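PDB 5MU5: DUF115 domain-containing protein from Magnetospirillum magneticum AMB-1, which probably transfers sugar residues to flagellin as a Maf-family glycosyltransferase and is involved in the formation of bacterial flagella. Local coordinates for residues His115-Cys126 / Cys202-Phe213. Residues are numbered along the deposited sequence; the frame is centred on the assembly and turned at random.
Sequences HPEESGGFHMVC and CCPIVVDWTRLF
Pro-116 leans over one face of the Trp-209 indole with CD foremost: this atom stands 3.3 Å from the centroid of the six-membered ring and 6° off the ring normal, a CH-pi contact. Arg-79 makes a cation-pi contact with the same indole, and the backbone N atoms of Gly-120 and Gly-121 lie near its plane at the edge. Trp-209 NE1 donates to Glu-118 O at 3.1 Å, in the carbonyl plane but tilted from the indole plane. Were Trp-209 an alanine, Pro-116 would probably lose its aromatic platform and the Glu-118 carbonyl this donor. Strands 123-126 and 211-213 run parallel, in the four-stranded parallel sheet of the Maf N-terminal domain, where 211-214 is an outermost strand. Val-125 bonds on both sides of Leu-212: its N donates to Arg-211 O at 2.9 Å and its O accepts from Phe-213 N at 3.1 Å. Cys-203 SG sits over one face of the Phe-122 ring, 4.6 Å from its centroid, while Cys-202 SG approaches the edge in plane. Phe-122 CD1 in turn covers one face of the His-123 ring. With CG anti to its carbonyl carbon (chi1 -63°), His-123 turns NE2 to Cys-203 O at 2.8 Å; the bond is nearly straight (169°) and lies in the imidazole plane, though NE2 stands above the plane of the Cys-203 carbonyl. ND1 is hydrogen-bonded to His-148 NE2, so both ring nitrogens are held. Where the chains lead into the strands, water 3 accepts from His-123 N and donates to Val-206 O and Thr-210 OG1.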
loop_
_atom_site.group_PDB
_atom_site.type_symbol
_atom_site.label_atom_id
_atom_site.label_comp_id
_atom_site.label_asym_id
_atom_site.label_seq_id
_atom_site.Cartn_x
_atom_site.Cartn_y
_atom_site.Cartn_z
ATOM N N HIS A 115 17.603 -17.281 14.787
ATOM C CA HIS A 115 16.852 -17.950 13.734
ATOM C C HIS A 115 16.054 -19.067 14.362
ATOM O O HIS A 115 16.493 -19.661 15.340
ATOM C CB HIS A 115 17.801 -18.529 12.660
ATOM C CG HIS A 115 18.627 -17.493 11.956
ATOM N ND1 HIS A 115 18.071 -16.368 11.378
ATOM C CD2 HIS A 115 19.960 -17.423 11.710
ATOM C CE1 HIS A 115 19.025 -15.641 10.825
ATOM N NE2 HIS A 115 20.180 -16.256 11.017
ATOM N N PRO A 116 14.874 -19.368 13.811
ATOM C CA PRO A 116 14.162 -20.501 14.382
ATOM C C PRO A 116 14.938 -21.832 14.237
ATOM O O PRO A 116 15.642 -22.043 13.247
ATOM C CB PRO A 116 12.877 -20.554 13.545
ATOM C CG PRO A 116 12.723 -19.193 12.988
ATOM C CD PRO A 116 14.120 -18.750 12.717
ATOM N N GLU A 117 14.801 -22.709 15.222
ATOM C CA GLU A 117 15.334 -24.073 15.127
ATOM C C GLU A 117 14.302 -25.054 14.577
ATOM O O GLU A 117 14.585 -26.237 14.439
ATOM C CB GLU A 117 15.828 -24.566 16.484
ATOM C CG GLU A 117 17.312 -24.304 16.702
ATOM C CD GLU A 117 17.784 -24.671 18.104
ATOM O OE1 GLU A 117 17.012 -25.299 18.868
ATOM O OE2 GLU A 117 18.938 -24.330 18.443
ATOM N N GLU A 118 13.122 -24.556 14.246
ATOM C CA GLU A 118 12.037 -25.377 13.749
ATOM C C GLU A 118 11.708 -24.995 12.295
ATOM O O GLU A 118 11.867 -23.850 11.888
ATOM C CB GLU A 118 10.804 -25.185 14.655
ATOM C CG GLU A 118 10.358 -23.717 14.816
ATOM C CD GLU A 118 9.076 -23.528 15.620
ATOM O OE1 GLU A 118 8.660 -24.463 16.351
ATOM O OE2 GLU A 118 8.477 -22.427 15.513
ATOM N N SER A 119 11.275 -25.967 11.509
ATOM C CA SER A 119 10.741 -25.691 10.177
ATOM C C SER A 119 9.337 -25.160 10.387
ATOM O O SER A 119 8.685 -25.520 11.362
ATOM C CB SER A 119 10.682 -26.954 9.309
ATOM O OG SER A 119 11.940 -27.228 8.734
ATOM N N GLY A 120 8.867 -24.317 9.480
ATOM C CA GLY A 120 7.522 -23.764 9.597
ATOM C C GLY A 120 7.278 -22.613 8.637
ATOM O O GLY A 120 7.667 -22.680 7.469
ATOM N N GLY A 121 6.643 -21.554 9.125
ATOM C CA GLY A 121 6.317 -20.396 8.295
ATOM C C GLY A 121 4.960 -20.542 7.618
ATOM O O GLY A 121 4.577 -21.645 7.162
ATOM N N PHE A 122 4.238 -19.424 7.557
ATOM C CA PHE A 122 2.895 -19.390 7.014
ATOM C C PHE A 122 2.903 -19.627 5.521
ATOM O O PHE A 122 2.117 -20.433 5.024
ATOM C CB PHE A 122 2.250 -18.042 7.297
ATOM C CG PHE A 122 0.797 -17.979 6.944
ATOM C CD1 PHE A 122 0.397 -17.761 5.639
ATOM C CD2 PHE A 122 -0.168 -18.119 7.920
ATOM C CE1 PHE A 122 -0.946 -17.700 5.298
ATOM C CE2 PHE A 122 -1.511 -18.046 7.599
ATOM C CZ PHE A 122 -1.905 -17.848 6.282
ATOM N N HIS A 123 3.809 -18.929 4.824
ATOM C CA HIS A 123 3.886 -18.955 3.369
ATOM C C HIS A 123 5.022 -19.807 2.869
ATOM O O HIS A 123 6.070 -19.919 3.502
ATOM C CB HIS A 123 4.107 -17.550 2.832
ATOM C CG HIS A 123 2.995 -16.597 3.135
ATOM N ND1 HIS A 123 1.829 -16.588 2.406
ATOM C CD2 HIS A 123 2.882 -15.596 4.040
ATOM C CE1 HIS A 123 1.040 -15.625 2.847
ATOM N NE2 HIS A 123 1.652 -15.016 3.850
ATOM N N MET A 124 4.798 -20.417 1.719
ATOM C CA MET A 124 5.824 -21.145 0.995
ATOM C C MET A 124 5.809 -20.646 -0.428
ATOM O O MET A 124 4.745 -20.608 -1.062
ATOM C CB MET A 124 5.525 -22.623 0.961
ATOM C CG MET A 124 6.396 -23.342 -0.046
ATOM S SD MET A 124 6.449 -25.091 0.283
ATOM C CE MET A 124 7.423 -25.056 1.798
ATOM N N VAL A 125 6.977 -20.284 -0.938
ATOM C CA VAL A 125 7.099 -19.789 -2.311
ATOM C C VAL A 125 8.007 -20.686 -3.156
ATOM O O VAL A 125 9.179 -20.841 -2.861
ATOM C CB VAL A 125 7.656 -18.365 -2.331
ATOM C CG1 VAL A 125 7.830 -17.893 -3.768
ATOM C CG2 VAL A 125 6.746 -17.417 -1.574
ATOM N N CYS A 126 7.466 -21.271 -4.206
ATOM C CA CYS A 126 8.241 -22.119 -5.106
ATOM C C CYS A 126 8.454 -21.407 -6.410
ATOM O O CYS A 126 7.499 -21.073 -7.121
ATOM C CB CYS A 126 7.519 -23.421 -5.395
ATOM S SG CYS A 126 7.158 -24.321 -3.894
ATOM N N CYS A 202 -3.336 -12.949 0.633
ATOM C CA CYS A 202 -3.549 -14.088 1.481
ATOM C C CYS A 202 -3.301 -13.712 2.922
ATOM O O CYS A 202 -4.189 -13.850 3.745
ATOM C CB CYS A 202 -2.633 -15.221 1.077
ATOM S SG CYS A 202 -2.817 -16.623 2.180
ATOM N N CYS A 203 -2.097 -13.253 3.238
ATOM C CA CYS A 203 -1.796 -12.842 4.599
ATOM C C CYS A 203 -0.450 -12.126 4.673
ATOM O O CYS A 203 0.574 -12.715 5.047
ATOM C CB CYS A 203 -1.752 -14.059 5.491
ATOM S SG CYS A 203 -1.858 -13.540 7.187
ATOM N N PRO A 204 -0.444 -10.840 4.338
ATOM C CA PRO A 204 0.835 -10.180 4.119
ATOM C C PRO A 204 1.718 -10.084 5.362
ATOM O O PRO A 204 2.951 -10.062 5.269
ATOM C CB PRO A 204 0.423 -8.769 3.689
ATOM C CG PRO A 204 -0.904 -8.570 4.318
ATOM C CD PRO A 204 -1.577 -9.902 4.340
ATOM N N ILE A 205 1.095 -10.050 6.527
ATOM C CA ILE A 205 1.842 -9.680 7.700
ATOM C C ILE A 205 2.864 -10.709 8.232
ATOM O O ILE A 205 3.841 -10.309 8.852
ATOM C CB ILE A 205 0.880 -9.204 8.808
ATOM C CG1 ILE A 205 1.559 -8.110 9.627
ATOM C CG2 ILE A 205 0.372 -10.378 9.650
ATOM C CD1 ILE A 205 2.128 -6.960 8.810
ATOM N N VAL A 206 2.666 -12.001 7.972
ATOM C CA VAL A 206 3.555 -13.014 8.540
ATOM C C VAL A 206 4.485 -13.624 7.529
ATOM O O VAL A 206 4.585 -14.849 7.422
ATOM C CB VAL A 206 2.803 -14.145 9.278
ATOM C CG1 VAL A 206 2.175 -13.598 10.548
ATOM C CG2 VAL A 206 1.750 -14.803 8.397
ATOM N N VAL A 207 5.217 -12.781 6.818
ATOM C CA VAL A 207 6.178 -13.309 5.860
ATOM C C VAL A 207 7.388 -13.918 6.530
ATOM O O VAL A 207 8.148 -14.589 5.871
ATOM C CB VAL A 207 6.680 -12.255 4.851
ATOM C CG1 VAL A 207 5.560 -11.902 3.895
ATOM C CG2 VAL A 207 7.262 -11.024 5.553
ATOM N N ASP A 208 7.585 -13.673 7.823
ATOM C CA ASP A 208 8.764 -14.207 8.497
ATOM C C ASP A 208 8.895 -15.730 8.347
ATOM O O ASP A 208 7.959 -16.466 8.586
ATOM C CB ASP A 208 8.795 -13.829 9.972
ATOM C CG ASP A 208 9.976 -14.446 10.689
ATOM O OD1 ASP A 208 11.121 -14.068 10.400
ATOM O OD2 ASP A 208 9.776 -15.333 11.532
ATOM N N TRP A 209 10.080 -16.170 7.939
ATOM C CA TRP A 209 10.435 -17.585 7.839
ATOM C C TRP A 209 9.720 -18.288 6.697
ATOM O O TRP A 209 9.580 -19.516 6.693
ATOM C CB TRP A 209 10.235 -18.299 9.171
ATOM C CG TRP A 209 11.189 -19.452 9.429
ATOM C CD1 TRP A 209 10.857 -20.754 9.693
ATOM C CD2 TRP A 209 12.624 -19.394 9.443
ATOM N NE1 TRP A 209 11.998 -21.506 9.871
ATOM C CE2 TRP A 209 13.093 -20.687 9.723
ATOM C CE3 TRP A 209 13.552 -18.368 9.269
ATOM C CZ2 TRP A 209 14.448 -20.975 9.826
ATOM C CZ3 TRP A 209 14.904 -18.667 9.364
ATOM C CH2 TRP A 209 15.333 -19.947 9.629
ATOM N N THR A 210 9.277 -17.502 5.721
ATOM C CA THR A 210 8.745 -18.026 4.474
ATOM C C THR A 210 9.837 -18.871 3.788
ATOM O O THR A 210 10.962 -18.419 3.595
ATOM C CB THR A 210 8.320 -16.860 3.540
ATOM O OG1 THR A 210 7.216 -16.143 4.123
ATOM C CG2 THR A 210 7.931 -17.353 2.143
ATOM N N ARG A 211 9.503 -20.110 3.455
ATOM C CA ARG A 211 10.390 -20.985 2.718
ATOM C C ARG A 211 10.428 -20.556 1.260
ATOM O O ARG A 211 9.383 -20.373 0.627
ATOM C CB ARG A 211 9.886 -22.433 2.811
ATOM C CG ARG A 211 10.832 -23.486 2.233
ATOM C CD ARG A 211 12.031 -23.733 3.124
ATOM N NE ARG A 211 12.826 -24.874 2.653
ATOM C CZ ARG A 211 12.602 -26.151 2.969
ATOM N NH1 ARG A 211 11.583 -26.490 3.756
ATOM N NH2 ARG A 211 13.399 -27.098 2.480
ATOM N N LEU A 212 11.638 -20.404 0.735
ATOM C CA LEU A 212 11.869 -20.105 -0.665
ATOM C C LEU A 212 12.552 -21.314 -1.306
ATOM O O LEU A 212 13.415 -21.933 -0.681
ATOM C CB LEU A 212 12.781 -18.905 -0.773
ATOM C CG LEU A 212 12.281 -17.659 -0.044
ATOM C CD1 LEU A 212 13.359 -16.597 -0.068
ATOM C CD2 LEU A 212 11.007 -17.162 -0.698
ATOM N N PHE A 213 12.151 -21.665 -2.531
ATOM C CA PHE A 213 12.714 -22.822 -3.216
ATOM C C PHE A 213 12.657 -22.657 -4.731
ATOM O O PHE A 213 11.613 -22.349 -5.292
ATOM C CB PHE A 213 11.975 -24.093 -2.806
ATOM C CG PHE A 213 12.713 -25.340 -3.146
ATOM C CD1 PHE A 213 13.640 -25.873 -2.254
ATOM C CD2 PHE A 213 12.503 -25.982 -4.369
ATOM C CE1 PHE A 213 14.356 -27.021 -2.583
ATOM C CE2 PHE A 213 13.211 -27.133 -4.695
ATOM C CZ PHE A 213 14.141 -27.652 -3.807
HETATM O O HOH W 1 7.144 -22.016 4.670
HETATM O O HOH W 2 5.000 -17.399 9.583
HETATM O O HOH W 3 5.773 -17.136 6.018
#